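PDB 2JH3: ribosomal protein S2-related protein from Deinococcus radiodurans, which binds a [4Fe-4S] cluster and has a chelatase-like fold, consistent with a role as a sirohydrochlorin ferrochelatase that has not been established. Local coordinates for residues Y41-E46 against D363-L368; V83-L88 against V110-P115; R114-G117 against G121-D124; D332-D337 against P344-R349; T400-R405 against A460-V465. All coordinates share one frame; numbering follows the deposited sequence.

Interaction 1 (Y41-E46 against D363-L368)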
# COMPACT_ATOMS: atom_id res chain seq x y z
N TYR A 41 -28.67 -23.11 16.86
CA TYR A 41 -27.34 -23.22 16.20
C TYR A 41 -26.32 -22.90 17.23
O TYR A 41 -26.56 -22.04 18.08
CB TYR A 41 -27.28 -22.22 15.03
CG TYR A 41 -28.19 -22.66 13.94
CD1 TYR A 41 -29.48 -22.13 13.80
CD2 TYR A 41 -27.82 -23.69 13.10
CE1 TYR A 41 -30.34 -22.63 12.83
CE2 TYR A 41 -28.64 -24.15 12.12
CZ TYR A 41 -29.90 -23.67 12.03
OH TYR A 41 -30.65 -24.22 11.00
N ASP A 42 -25.19 -23.59 17.18
CA ASP A 42 -24.11 -23.36 18.16
C ASP A 42 -23.06 -22.31 17.77
O ASP A 42 -22.23 -21.96 18.62
CB ASP A 42 -23.42 -24.69 18.44
CG ASP A 42 -24.44 -25.72 18.91
OD1 ASP A 42 -24.76 -25.62 20.10
OD2 ASP A 42 -24.98 -26.47 18.05
N GLU A 43 -23.13 -21.81 16.53
CA GLU A 43 -22.33 -20.73 16.04
C GLU A 43 -23.01 -20.13 14.80
O GLU A 43 -23.84 -20.80 14.14
CB GLU A 43 -20.91 -21.19 15.70
CG GLU A 43 -20.77 -21.91 14.36
CD GLU A 43 -19.36 -22.28 14.06
OE1 GLU A 43 -18.45 -21.68 14.66
OE2 GLU A 43 -19.17 -23.18 13.23
N VAL A 44 -22.66 -18.87 14.52
CA VAL A 44 -23.14 -18.13 13.34
C VAL A 44 -21.91 -17.49 12.69
O VAL A 44 -21.14 -16.74 13.32
CB VAL A 44 -24.20 -17.08 13.69
CG1 VAL A 44 -24.73 -16.40 12.47
CG2 VAL A 44 -25.35 -17.71 14.49
N LEU A 45 -21.68 -17.87 11.45
CA LEU A 45 -20.55 -17.39 10.70
C LEU A 45 -21.02 -16.59 9.47
O LEU A 45 -22.22 -16.65 9.07
CB LEU A 45 -19.68 -18.59 10.30
CG LEU A 45 -19.06 -19.36 11.50
CD1 LEU A 45 -18.17 -20.45 10.98
CD2 LEU A 45 -18.23 -18.54 12.49
N GLU A 46 -20.06 -15.89 8.87
CA GLU A 46 -20.31 -15.05 7.70
C GLU A 46 -19.45 -15.46 6.55
O GLU A 46 -18.29 -15.89 6.71
CB GLU A 46 -19.99 -13.60 8.01
CG GLU A 46 -20.86 -13.05 9.07
CD GLU A 46 -20.22 -11.84 9.77
OE1 GLU A 46 -19.58 -11.04 9.06
OE2 GLU A 46 -20.43 -11.65 10.97
N ASP A 363 -14.52 -15.80 23.41
CA ASP A 363 -14.65 -14.89 22.24
C ASP A 363 -13.39 -14.91 21.36
O ASP A 363 -13.36 -14.30 20.32
CB ASP A 363 -14.90 -13.49 22.71
CG ASP A 363 -16.39 -13.20 23.05
OD1 ASP A 363 -17.27 -13.99 22.62
OD2 ASP A 363 -16.62 -12.18 23.74
N LEU A 364 -12.30 -15.52 21.80
CA LEU A 364 -11.03 -15.44 21.05
C LEU A 364 -11.12 -15.93 19.63
O LEU A 364 -10.61 -15.28 18.70
CB LEU A 364 -9.88 -16.20 21.79
CG LEU A 364 -8.42 -16.04 21.25
CD1 LEU A 364 -7.98 -14.64 21.24
CD2 LEU A 364 -7.45 -16.90 22.15
N ARG A 365 -11.75 -17.09 19.43
CA ARG A 365 -11.85 -17.69 18.12
C ARG A 365 -12.64 -16.80 17.17
O ARG A 365 -12.18 -16.52 16.06
CB ARG A 365 -12.51 -19.04 18.21
CG ARG A 365 -12.72 -19.69 16.85
CD ARG A 365 -13.06 -21.14 16.94
NE ARG A 365 -14.44 -21.53 16.59
CZ ARG A 365 -15.55 -21.41 17.35
NH1 ARG A 365 -15.57 -20.79 18.55
NH2 ARG A 365 -16.69 -21.91 16.88
N LEU A 366 -13.86 -16.41 17.57
CA LEU A 366 -14.63 -15.46 16.70
C LEU A 366 -13.88 -14.18 16.44
O LEU A 366 -13.88 -13.72 15.36
CB LEU A 366 -16.06 -15.20 17.21
CG LEU A 366 -17.00 -14.43 16.25
CD1 LEU A 366 -17.23 -15.15 14.95
CD2 LEU A 366 -18.36 -14.13 16.98
N GLY A 367 -13.25 -13.61 17.45
CA GLY A 367 -12.40 -12.50 17.29
C GLY A 367 -11.35 -12.60 16.22
O GLY A 367 -11.28 -11.78 15.31
N LEU A 368 -10.62 -13.68 16.27
CA LEU A 368 -9.56 -13.96 15.31
C LEU A 368 -10.07 -14.38 13.97
O LEU A 368 -9.46 -14.02 12.98
CB LEU A 368 -8.60 -15.04 15.88
CG LEU A 368 -7.24 -14.76 16.56
CD1 LEU A 368 -6.73 -13.31 16.57
CD2 LEU A 368 -7.07 -15.34 17.86
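Glu43 and Arg365 form a salt bridge, with OE1 of Glu43 2.8 Å from NH2 of Arg365. The bridge uses one oxygen and one nitrogen. The two side chains cross at about a right angle, yet the carboxylate and guanidinium planes lie only 24° apart. Beside it, Leu45 and Leu366 meet by their methyl ends, with CD2 of Leu45 4.3 Å from CD1 of Leu366. This apolar touch is light, and the two segments bury little surface together. CG of Arg365 is anti to the backbone N (chi1 177°) and the chain bends at chi3, which carries the guanidinium across to the strand. Glu43 points toward the helix, and its chain runs extended beyond CG.

The other carboxylate oxygen of Glu43, OE2, is held by Ser5 OG and the backbone N of Ala63. Three partners thus fix this buried carboxylate, which probably helps to keep it charged. Arg365 also packs on His277 and Trp281 of helix 275-290, and Leu366 on Pro327 of helix 327-333. The contact joins the first CbiX region to the DR2241 stabilising domain. Strand 43-48 is an outermost strand of its mixed sheet within this chain and pairs with strand 5-10. Helix 361-371 comes up beside it and touches helices 275-290 and 327-333, while helix 18-35 also reaches Leu366 through Arg31.

Interaction 2 (V83-L88 against V110-P115)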
# COMPACT_ATOMS: atom_id res chain seq x y z
N VAL A 83 -23.76 -18.86 -9.15
CA VAL A 83 -22.48 -18.33 -8.69
C VAL A 83 -22.15 -18.81 -7.30
O VAL A 83 -21.10 -19.27 -7.10
CB VAL A 83 -22.47 -16.78 -8.72
CG1 VAL A 83 -21.17 -16.14 -8.11
CG2 VAL A 83 -22.70 -16.26 -10.17
N LEU A 84 -23.04 -18.65 -6.31
CA LEU A 84 -22.70 -19.01 -4.92
C LEU A 84 -22.42 -20.49 -4.79
O LEU A 84 -21.38 -20.88 -4.19
CB LEU A 84 -23.73 -18.50 -3.88
CG LEU A 84 -24.15 -17.00 -3.97
CD1 LEU A 84 -25.11 -16.56 -2.87
CD2 LEU A 84 -23.03 -16.00 -4.12
N PRO A 85 -23.28 -21.36 -5.37
CA PRO A 85 -23.04 -22.80 -5.35
C PRO A 85 -21.73 -23.21 -6.01
O PRO A 85 -21.01 -24.02 -5.46
CB PRO A 85 -24.27 -23.37 -6.08
CG PRO A 85 -25.27 -22.38 -5.92
CD PRO A 85 -24.58 -21.06 -6.00
N ARG A 86 -21.38 -22.60 -7.12
CA ARG A 86 -20.10 -22.85 -7.81
C ARG A 86 -18.87 -22.47 -6.96
O ARG A 86 -17.91 -23.17 -6.95
CB ARG A 86 -20.09 -21.98 -9.04
CG ARG A 86 -19.11 -22.18 -10.06
CD ARG A 86 -19.45 -21.11 -11.13
NE ARG A 86 -18.88 -19.85 -10.69
CZ ARG A 86 -19.08 -18.63 -11.16
NH1 ARG A 86 -19.96 -18.33 -12.12
NH2 ARG A 86 -18.33 -17.66 -10.57
N GLU A 87 -18.91 -21.32 -6.29
CA GLU A 87 -17.79 -20.91 -5.48
C GLU A 87 -17.70 -21.72 -4.18
O GLU A 87 -16.61 -22.14 -3.73
CB GLU A 87 -17.91 -19.44 -5.20
CG GLU A 87 -17.82 -18.58 -6.47
CD GLU A 87 -16.41 -18.66 -7.11
OE1 GLU A 87 -15.42 -18.29 -6.43
OE2 GLU A 87 -16.29 -19.08 -8.26
N LEU A 88 -18.86 -22.00 -3.61
CA LEU A 88 -18.91 -22.87 -2.45
C LEU A 88 -18.52 -24.29 -2.77
O LEU A 88 -18.21 -25.04 -1.86
CB LEU A 88 -20.31 -22.87 -1.84
CG LEU A 88 -20.80 -21.95 -0.74
CD1 LEU A 88 -19.79 -21.28 0.21
CD2 LEU A 88 -21.87 -20.95 -1.19
N VAL A 110 -23.75 -30.22 4.45
CA VAL A 110 -24.09 -28.85 4.15
C VAL A 110 -25.46 -28.84 3.48
O VAL A 110 -25.67 -29.53 2.48
CB VAL A 110 -23.07 -28.26 3.13
CG1 VAL A 110 -23.30 -26.78 2.93
CG2 VAL A 110 -21.65 -28.56 3.59
N ARG A 111 -26.34 -28.00 4.01
CA ARG A 111 -27.63 -27.65 3.38
C ARG A 111 -27.61 -26.16 2.98
O ARG A 111 -27.45 -25.28 3.81
CB ARG A 111 -28.76 -27.92 4.37
CG ARG A 111 -30.12 -27.84 3.80
CD ARG A 111 -31.16 -28.42 4.81
NE ARG A 111 -32.18 -27.41 4.99
CZ ARG A 111 -32.36 -26.67 6.08
NH1 ARG A 111 -31.62 -26.83 7.18
NH2 ARG A 111 -33.31 -25.76 6.04
N TYR A 112 -27.76 -25.94 1.69
CA TYR A 112 -27.82 -24.63 1.06
C TYR A 112 -29.28 -24.27 0.81
O TYR A 112 -30.01 -24.98 0.10
CB TYR A 112 -27.02 -24.66 -0.24
CG TYR A 112 -26.97 -23.36 -1.03
CD1 TYR A 112 -26.23 -22.28 -0.59
CD2 TYR A 112 -27.66 -23.21 -2.23
CE1 TYR A 112 -26.15 -21.10 -1.32
CE2 TYR A 112 -27.59 -22.02 -2.97
CZ TYR A 112 -26.82 -20.97 -2.50
OH TYR A 112 -26.74 -19.77 -3.18
N THR A 113 -29.74 -23.20 1.46
CA THR A 113 -31.17 -22.83 1.38
C THR A 113 -31.45 -21.87 0.21
O THR A 113 -30.55 -21.35 -0.48
CB THR A 113 -31.69 -22.18 2.67
OG1 THR A 113 -31.22 -20.82 2.81
CG2 THR A 113 -31.29 -22.96 3.91
N ARG A 114 -32.75 -21.63 0.01
CA ARG A 114 -33.23 -20.58 -0.84
C ARG A 114 -32.79 -19.30 -0.20
O ARG A 114 -32.50 -19.23 1.01
CB ARG A 114 -34.76 -20.69 -0.96
CG ARG A 114 -35.14 -21.90 -1.74
CD ARG A 114 -36.67 -21.98 -1.93
NE ARG A 114 -37.18 -20.94 -2.84
CZ ARG A 114 -38.48 -20.78 -3.14
NH1 ARG A 114 -39.41 -21.56 -2.59
NH2 ARG A 114 -38.84 -19.79 -3.95
N PRO A 115 -32.69 -18.26 -1.02
CA PRO A 115 -32.34 -16.97 -0.50
C PRO A 115 -33.38 -16.25 0.33
O PRO A 115 -34.61 -16.49 0.17
CB PRO A 115 -32.01 -16.19 -1.75
CG PRO A 115 -32.48 -16.98 -2.88
CD PRO A 115 -32.86 -18.28 -2.47
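Helix 83-88 and strand 110-112 run nearly antiparallel, at 162°, with axes 11.5 Å apart, and Tyr112 bridges the gap to Leu84, Pro85 and Leu88. Its CG lies anti to the backbone N (chi1 -179°), which sends the ring out from the sheet toward the helix. Three helix side chains receive it. CG of Pro85 lies 3.8 Å from CE2 of Tyr112, and the two side chains cross at about a right angle. CD2 of Leu88 comes in obliquely near CE1 of Tyr112, 4.3 Å away, on the same side of the ring plane as Pro85. Leu84 meets the far end of the tyrosine, where its CB is 3.3 Å from OH of Tyr112.

All four residues are buried. The packing belongs to the chelatase-like alpha/beta fold, in which helices cover a central sheet. Here helix 78-88 follows strand 66-71, and strand 108-112 lies next to strand 66-71 in that sheet.

The buried hydroxyl of Tyr112 hydrogen-bonds to the backbone O of Thr80, one turn before Leu84. This bond holds the end of the ring against the same helix. Tyr112 also packs on Pro71 and Leu90, while Leu84 packs on Phe73.

Interaction 3 (R114-G117 against G121-D124)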
# COMPACT_ATOMS: atom_id res chain seq x y z
N ARG A 114 -32.75 -21.63 0.01
CA ARG A 114 -33.23 -20.58 -0.84
C ARG A 114 -32.79 -19.30 -0.20
O ARG A 114 -32.50 -19.23 1.01
CB ARG A 114 -34.76 -20.69 -0.96
CG ARG A 114 -35.14 -21.90 -1.74
CD ARG A 114 -36.67 -21.98 -1.93
NE ARG A 114 -37.18 -20.94 -2.84
CZ ARG A 114 -38.48 -20.78 -3.14
NH1 ARG A 114 -39.41 -21.56 -2.59
NH2 ARG A 114 -38.84 -19.79 -3.95
N PRO A 115 -32.69 -18.26 -1.02
CA PRO A 115 -32.34 -16.97 -0.50
C PRO A 115 -33.38 -16.25 0.33
O PRO A 115 -34.61 -16.49 0.17
CB PRO A 115 -32.01 -16.19 -1.75
CG PRO A 115 -32.48 -16.98 -2.88
CD PRO A 115 -32.86 -18.28 -2.47
N LEU A 116 -32.89 -15.37 1.20
CA LEU A 116 -33.73 -14.54 2.10
C LEU A 116 -34.90 -13.99 1.33
O LEU A 116 -36.05 -14.09 1.76
CB LEU A 116 -32.91 -13.39 2.64
CG LEU A 116 -33.63 -12.39 3.50
CD1 LEU A 116 -34.24 -13.14 4.68
CD2 LEU A 116 -32.73 -11.33 4.00
N GLY A 117 -34.60 -13.46 0.15
CA GLY A 117 -35.60 -12.78 -0.66
C GLY A 117 -36.72 -13.68 -1.10
O GLY A 117 -37.81 -13.20 -1.38
N GLY A 121 -41.90 -15.00 4.72
CA GLY A 121 -41.67 -14.11 5.83
C GLY A 121 -41.22 -12.71 5.47
O GLY A 121 -41.30 -11.79 6.28
N MET A 122 -40.70 -12.52 4.26
CA MET A 122 -40.21 -11.21 3.86
C MET A 122 -41.36 -10.19 3.75
O MET A 122 -41.14 -9.03 3.94
CB MET A 122 -39.39 -11.30 2.55
CG MET A 122 -37.86 -11.70 2.74
SD MET A 122 -36.97 -10.74 4.02
CE MET A 122 -37.21 -9.09 3.27
N ALA A 123 -42.55 -10.63 3.40
CA ALA A 123 -43.78 -9.75 3.45
C ALA A 123 -44.02 -9.08 4.81
O ALA A 123 -44.36 -7.87 4.91
CB ALA A 123 -44.97 -10.54 3.02
N ASP A 124 -43.85 -9.86 5.89
CA ASP A 124 -43.90 -9.34 7.27
C ASP A 124 -42.84 -8.34 7.59
O ASP A 124 -43.09 -7.34 8.32
CB ASP A 124 -43.69 -10.48 8.27
CG ASP A 124 -44.70 -11.58 8.12
OD1 ASP A 124 -45.91 -11.29 8.29
OD2 ASP A 124 -44.32 -12.73 7.80
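Leu116 and Met122 make the apolar part of this contact. SD of Met122 lies 3.7 Å from CD1 of Leu116 and 3.8 Å from CG of Leu116. The sulfur therefore sits against the branch point and one methyl of the leucine. The two side chains cross at about a right angle. Met122 points toward the loop and then folds. Its chi2 of -49° and chi3 of -60° bend the chain twice, so that SD turns to the leucine branch. Leu116 starts less directly, but with CG anti to the backbone N (chi1 176°) its end comes nearer to the methionine.

Backbone atoms supply the second kind of contact. CG of Met122 is 3.2 Å from O of Leu116, a close van der Waals approach. The same CG lies 4.2 Å from CA of Gly117.

Leu116 and Gly117 form a short 3-10 segment, and Met122 stands in the first turn of helix 122-133. The contact thus closes the bend that leads from strand 108-112 of the first chelatase-like sheet into that helix. It is buried.

Val256 of helix 253-262 touches both Leu116 and Met122, and Val257 packs on Leu116. Phe212, Val247 and His160, the last from helix 155-167, also lie against Met122. Backbone hydrogen bonds join Leu116 to Pro71 and Gly117 to Phe73, tying the 3-10 segment to the end of strand 66-71 and the chain just after it.

Interaction 4 (D332-D337 against P344-R349)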
# COMPACT_ATOMS: atom_id res chain seq x y z
N ASP A 332 -15.20 -4.33 13.16
CA ASP A 332 -15.51 -2.97 12.71
C ASP A 332 -14.26 -2.06 12.74
O ASP A 332 -14.03 -1.29 11.84
CB ASP A 332 -16.52 -2.31 13.66
CG ASP A 332 -17.90 -2.95 13.65
OD1 ASP A 332 -18.17 -3.86 12.87
OD2 ASP A 332 -18.75 -2.49 14.45
N LEU A 333 -13.46 -2.11 13.79
CA LEU A 333 -12.33 -1.22 13.87
C LEU A 333 -11.18 -1.53 12.88
O LEU A 333 -10.37 -0.64 12.54
CB LEU A 333 -11.77 -1.16 15.28
CG LEU A 333 -11.90 0.13 16.12
CD1 LEU A 333 -13.23 0.92 15.91
CD2 LEU A 333 -11.65 -0.22 17.63
N THR A 334 -11.14 -2.74 12.40
CA THR A 334 -10.10 -3.20 11.46
C THR A 334 -10.64 -3.35 10.03
O THR A 334 -9.93 -3.82 9.11
CB THR A 334 -9.53 -4.54 11.96
OG1 THR A 334 -10.55 -5.52 12.11
CG2 THR A 334 -8.80 -4.36 13.30
N ALA A 335 -11.89 -2.92 9.82
CA ALA A 335 -12.52 -3.03 8.53
C ALA A 335 -11.97 -2.02 7.49
O ALA A 335 -12.07 -2.25 6.27
CB ALA A 335 -14.08 -2.90 8.65
N ARG A 336 -11.38 -0.92 7.94
CA ARG A 336 -10.84 0.08 7.04
C ARG A 336 -9.40 0.38 7.42
O ARG A 336 -9.03 0.24 8.61
CB ARG A 336 -11.68 1.37 7.11
CG ARG A 336 -13.13 1.17 6.64
CD ARG A 336 -14.07 2.42 6.85
NE ARG A 336 -15.37 2.14 6.17
CZ ARG A 336 -15.63 2.27 4.85
NH1 ARG A 336 -14.72 2.67 3.94
NH2 ARG A 336 -16.83 1.93 4.38
N ASP A 337 -8.64 0.83 6.43
CA ASP A 337 -7.27 1.27 6.60
C ASP A 337 -7.23 2.69 7.12
O ASP A 337 -8.28 3.34 7.35
CB ASP A 337 -6.42 1.04 5.34
CG ASP A 337 -6.77 2.00 4.15
OD1 ASP A 337 -7.41 3.06 4.38
OD2 ASP A 337 -6.40 1.67 3.00
N PRO A 344 -11.04 -5.42 1.77
CA PRO A 344 -11.72 -6.67 1.41
C PRO A 344 -10.88 -7.91 1.64
O PRO A 344 -11.40 -8.98 1.93
CB PRO A 344 -12.05 -6.45 -0.04
CG PRO A 344 -11.07 -5.54 -0.54
CD PRO A 344 -10.72 -4.63 0.56
N ILE A 345 -9.55 -7.74 1.57
CA ILE A 345 -8.62 -8.78 1.85
C ILE A 345 -7.87 -8.43 3.13
O ILE A 345 -7.05 -7.52 3.14
CB ILE A 345 -7.59 -8.99 0.67
CG1 ILE A 345 -8.28 -9.22 -0.68
CG2 ILE A 345 -6.69 -10.14 1.01
CD1 ILE A 345 -9.25 -10.38 -0.77
N ARG A 346 -8.16 -9.16 4.22
CA ARG A 346 -7.78 -8.72 5.57
C ARG A 346 -6.34 -9.03 5.89
O ARG A 346 -5.81 -8.56 6.86
CB ARG A 346 -8.77 -9.33 6.59
CG ARG A 346 -10.07 -8.49 6.72
CD ARG A 346 -11.17 -9.08 7.57
NE ARG A 346 -12.08 -8.04 8.05
CZ ARG A 346 -11.86 -7.24 9.07
NH1 ARG A 346 -12.77 -6.32 9.36
NH2 ARG A 346 -10.85 -7.42 9.92
N THR A 347 -5.69 -9.89 5.10
CA THR A 347 -4.25 -10.13 5.21
C THR A 347 -3.34 -9.07 4.50
O THR A 347 -2.14 -9.23 4.48
CB THR A 347 -3.87 -11.47 4.67
OG1 THR A 347 -4.44 -11.72 3.38
CG2 THR A 347 -4.36 -12.53 5.63
N TRP A 348 -3.94 -8.05 3.92
CA TRP A 348 -3.17 -6.95 3.39
C TRP A 348 -2.48 -6.23 4.52
O TRP A 348 -3.01 -6.15 5.63
CB TRP A 348 -4.02 -6.01 2.49
CG TRP A 348 -4.09 -6.53 1.13
CD1 TRP A 348 -4.07 -7.86 0.76
CD2 TRP A 348 -4.25 -5.80 -0.07
NE1 TRP A 348 -4.14 -7.97 -0.59
CE2 TRP A 348 -4.22 -6.72 -1.12
CE3 TRP A 348 -4.28 -4.43 -0.37
CZ2 TRP A 348 -4.35 -6.32 -2.47
CZ3 TRP A 348 -4.36 -4.03 -1.67
CH2 TRP A 348 -4.38 -4.96 -2.72
N ARG A 349 -1.24 -5.80 4.26
CA ARG A 349 -0.41 -5.07 5.23
C ARG A 349 -0.89 -3.63 5.43
O ARG A 349 -0.13 -2.61 5.28
CB ARG A 349 1.04 -5.15 4.79
CG ARG A 349 2.10 -5.06 5.96
CD ARG A 349 3.46 -4.54 5.48
NE ARG A 349 4.00 -5.50 4.48
CZ ARG A 349 5.23 -5.48 3.99
NH1 ARG A 349 6.06 -4.55 4.38
NH2 ARG A 349 5.61 -6.35 3.09
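Arg346 reaches across to Thr334 and Ala335 from a segment without regular helix or strand. Just before it, Ile345 opens a type I beta turn that runs to Trp348. The turn is closed by a backbone bond from N of Trp348 to O of Ile345 at 3.2 Å. Arg346 is the second residue of the turn. Its side chain is extended from CG to NE (chi3 157°), which carries the guanidinium to the end of helix 327-333.

There NH2 of Arg346 donates to OG1 of Thr334 at 2.9 Å. The bond is almost straight, at 176°. OG1 also lies in the guanidinium plane, only 3° out of it. The two side chains cross at about a right angle. The backbone O of Thr334 stands over one face of the group. NH1 of Arg346 comes 3.4 Å from CA of Ala335 and 3.7 Å from CB of Ala335.

Thr334 is the first residue to leave the helical path, so the arginine packs against the C-terminal end of the helix. NH1 also binds Arg331 O and NH2 binds Leu371 O, backbone oxygens that help to satisfy a buried cation, while OG1 of Thr334 in turn bonds back to Leu330 O, with Arg331 O as a further partner.

The turn joins the stabilising domain to the cluster site, with the side chain of Arg346 about 9 Å from the [4Fe-4S] cluster. Thr347 touches the cluster ligand Cys425, Trp348 touches the cluster itself as part of its pocket, and Arg349 makes a salt bridge to Glu296 of the second subunit.

Interaction 5 (T400-R405 against A460-V465)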
# COMPACT_ATOMS: atom_id res chain seq x y z
N THR A 400 -17.49 -15.99 -14.93
CA THR A 400 -18.54 -15.69 -15.95
C THR A 400 -18.72 -14.14 -16.01
O THR A 400 -18.24 -13.43 -15.14
CB THR A 400 -19.92 -16.43 -15.69
OG1 THR A 400 -20.32 -16.37 -14.32
CG2 THR A 400 -19.87 -17.85 -16.06
N GLY A 401 -19.32 -13.61 -17.08
CA GLY A 401 -19.56 -12.19 -17.19
C GLY A 401 -18.33 -11.48 -17.68
O GLY A 401 -17.48 -12.08 -18.34
N THR A 402 -18.21 -10.21 -17.31
CA THR A 402 -17.02 -9.41 -17.61
C THR A 402 -15.73 -10.06 -17.04
O THR A 402 -14.66 -9.97 -17.64
CB THR A 402 -17.10 -8.04 -16.95
OG1 THR A 402 -17.15 -8.21 -15.52
CG2 THR A 402 -18.33 -7.29 -17.43
N LEU A 403 -15.86 -10.73 -15.89
CA LEU A 403 -14.71 -11.41 -15.26
C LEU A 403 -14.14 -12.62 -16.02
O LEU A 403 -13.00 -13.01 -15.79
CB LEU A 403 -15.07 -11.89 -13.85
CG LEU A 403 -13.95 -11.95 -12.82
CD1 LEU A 403 -13.07 -10.70 -12.73
CD2 LEU A 403 -14.60 -12.22 -11.45
N ALA A 404 -14.93 -13.26 -16.89
CA ALA A 404 -14.41 -14.44 -17.61
C ALA A 404 -13.20 -14.10 -18.48
O ALA A 404 -12.46 -14.95 -18.91
CB ALA A 404 -15.45 -14.98 -18.48
N ARG A 405 -13.12 -12.85 -18.84
CA ARG A 405 -11.99 -12.29 -19.53
C ARG A 405 -10.64 -12.64 -18.86
O ARG A 405 -9.62 -12.66 -19.55
CB ARG A 405 -12.19 -10.78 -19.58
CG ARG A 405 -11.74 -10.11 -20.76
CD ARG A 405 -12.64 -10.33 -21.98
NE ARG A 405 -11.78 -10.19 -23.15
CZ ARG A 405 -11.61 -11.09 -24.12
NH1 ARG A 405 -12.33 -12.24 -24.20
NH2 ARG A 405 -10.72 -10.78 -25.06
N ALA A 460 -7.96 -7.34 -10.86
CA ALA A 460 -6.74 -6.66 -11.38
C ALA A 460 -6.27 -7.32 -12.70
O ALA A 460 -5.81 -6.63 -13.65
CB ALA A 460 -5.62 -6.69 -10.32
N VAL A 461 -6.39 -8.65 -12.78
CA VAL A 461 -6.04 -9.33 -14.00
C VAL A 461 -7.04 -9.01 -15.09
O VAL A 461 -6.67 -8.73 -16.26
CB VAL A 461 -5.92 -10.86 -13.82
CG1 VAL A 461 -5.73 -11.51 -15.18
CG2 VAL A 461 -4.74 -11.17 -12.95
N ARG A 462 -8.33 -9.00 -14.73
CA ARG A 462 -9.34 -8.50 -15.70
C ARG A 462 -8.98 -7.11 -16.28
O ARG A 462 -8.95 -6.95 -17.48
CB ARG A 462 -10.73 -8.47 -15.07
CG ARG A 462 -11.88 -7.96 -16.05
CD ARG A 462 -13.09 -7.58 -15.20
NE ARG A 462 -12.60 -6.56 -14.30
CZ ARG A 462 -13.12 -6.20 -13.14
NH1 ARG A 462 -14.22 -6.75 -12.70
NH2 ARG A 462 -12.50 -5.28 -12.41
N ASP A 463 -8.62 -6.13 -15.45
CA ASP A 463 -8.26 -4.82 -15.95
C ASP A 463 -7.03 -4.84 -16.83
O ASP A 463 -6.98 -4.16 -17.84
CB ASP A 463 -7.98 -3.87 -14.81
CG ASP A 463 -9.17 -3.71 -13.91
OD1 ASP A 463 -10.31 -3.96 -14.37
OD2 ASP A 463 -8.95 -3.34 -12.74
N GLU A 464 -6.06 -5.67 -16.49
CA GLU A 464 -4.86 -5.77 -17.30
C GLU A 464 -5.15 -6.30 -18.70
O GLU A 464 -4.75 -5.70 -19.69
CB GLU A 464 -3.84 -6.64 -16.60
CG GLU A 464 -2.49 -6.81 -17.32
CD GLU A 464 -1.71 -5.50 -17.49
OE1 GLU A 464 -1.95 -4.49 -16.75
OE2 GLU A 464 -0.85 -5.50 -18.42
N VAL A 465 -5.81 -7.43 -18.79
CA VAL A 465 -6.25 -7.97 -20.07
C VAL A 465 -7.05 -6.85 -20.85
O VAL A 465 -6.74 -6.56 -22.02
CB VAL A 465 -7.09 -9.26 -19.87
CG1 VAL A 465 -7.63 -9.77 -21.20
CG2 VAL A 465 -6.26 -10.36 -19.21
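Arg462 reaches across to Thr402 and Leu403 and touches them with its aliphatic carbons. CD of Arg462 is 4.0 Å from CD1 of Leu403, and CB of Arg462 is equally near that methyl. The side chains of Arg462 and Leu403 cross at about a right angle. A bend at chi3 (58°) turns the end of the arginine, and NH1 comes 4.1 Å from CD1 of Leu403. One turn further along the helix, Val465 packs on Arg405, with its CG1 4.1 Å from CG of Arg405.

Backbone and hydroxyl oxygens also touch carbons, at similar distances. O of Thr402 lies 3.8 Å from CD of Arg462, and the threonine side chain passes obliquely with OG1 4.1 Å from the same carbon. O of Arg405 faces CG1 of Val465 at 3.9 Å.

The charged end of Arg462 turns to its own helix. NH2 of Arg462 makes a salt bridge with OD1 of Asp463 at 3.2 Å, on the syn side of the carboxylate and 30° out of its plane. A weak bond from NE joins the same oxygen.

Both segments belong to the iron-sulfur domain, and helix 455-467 follows the cluster ligand Cys454. Ala460, Val461 and Glu464 of this helix pack on Val417 of helix 411-422. The contact lies at the surface. No hydrogen bond or salt bridge crosses it, so the two segments are held together by van der Waals packing of arginine, leucine and valine carbons.

Overall arrangement
Interactions 2, 3 and 4 are buried, interaction 1 is partly buried, and interaction 5 lies at the surface. Interactions 1 and 2 reach the same mixed sheet, at its outer strand 43-48 and at the inner strand 108-112. Interactions 2 and 3 share Arg114 and Pro115, and so follow the chain from that sheet to helix 122-133. Their chemistry is mainly apolar. Interaction 1, between domains, relies on a salt bridge, and interaction 4, near the cluster, on an arginine hydrogen bond. Interaction 5 has only van der Waals contacts, though a probable hydrogen bond from Arg86 to Thr400 connects it with interaction 2.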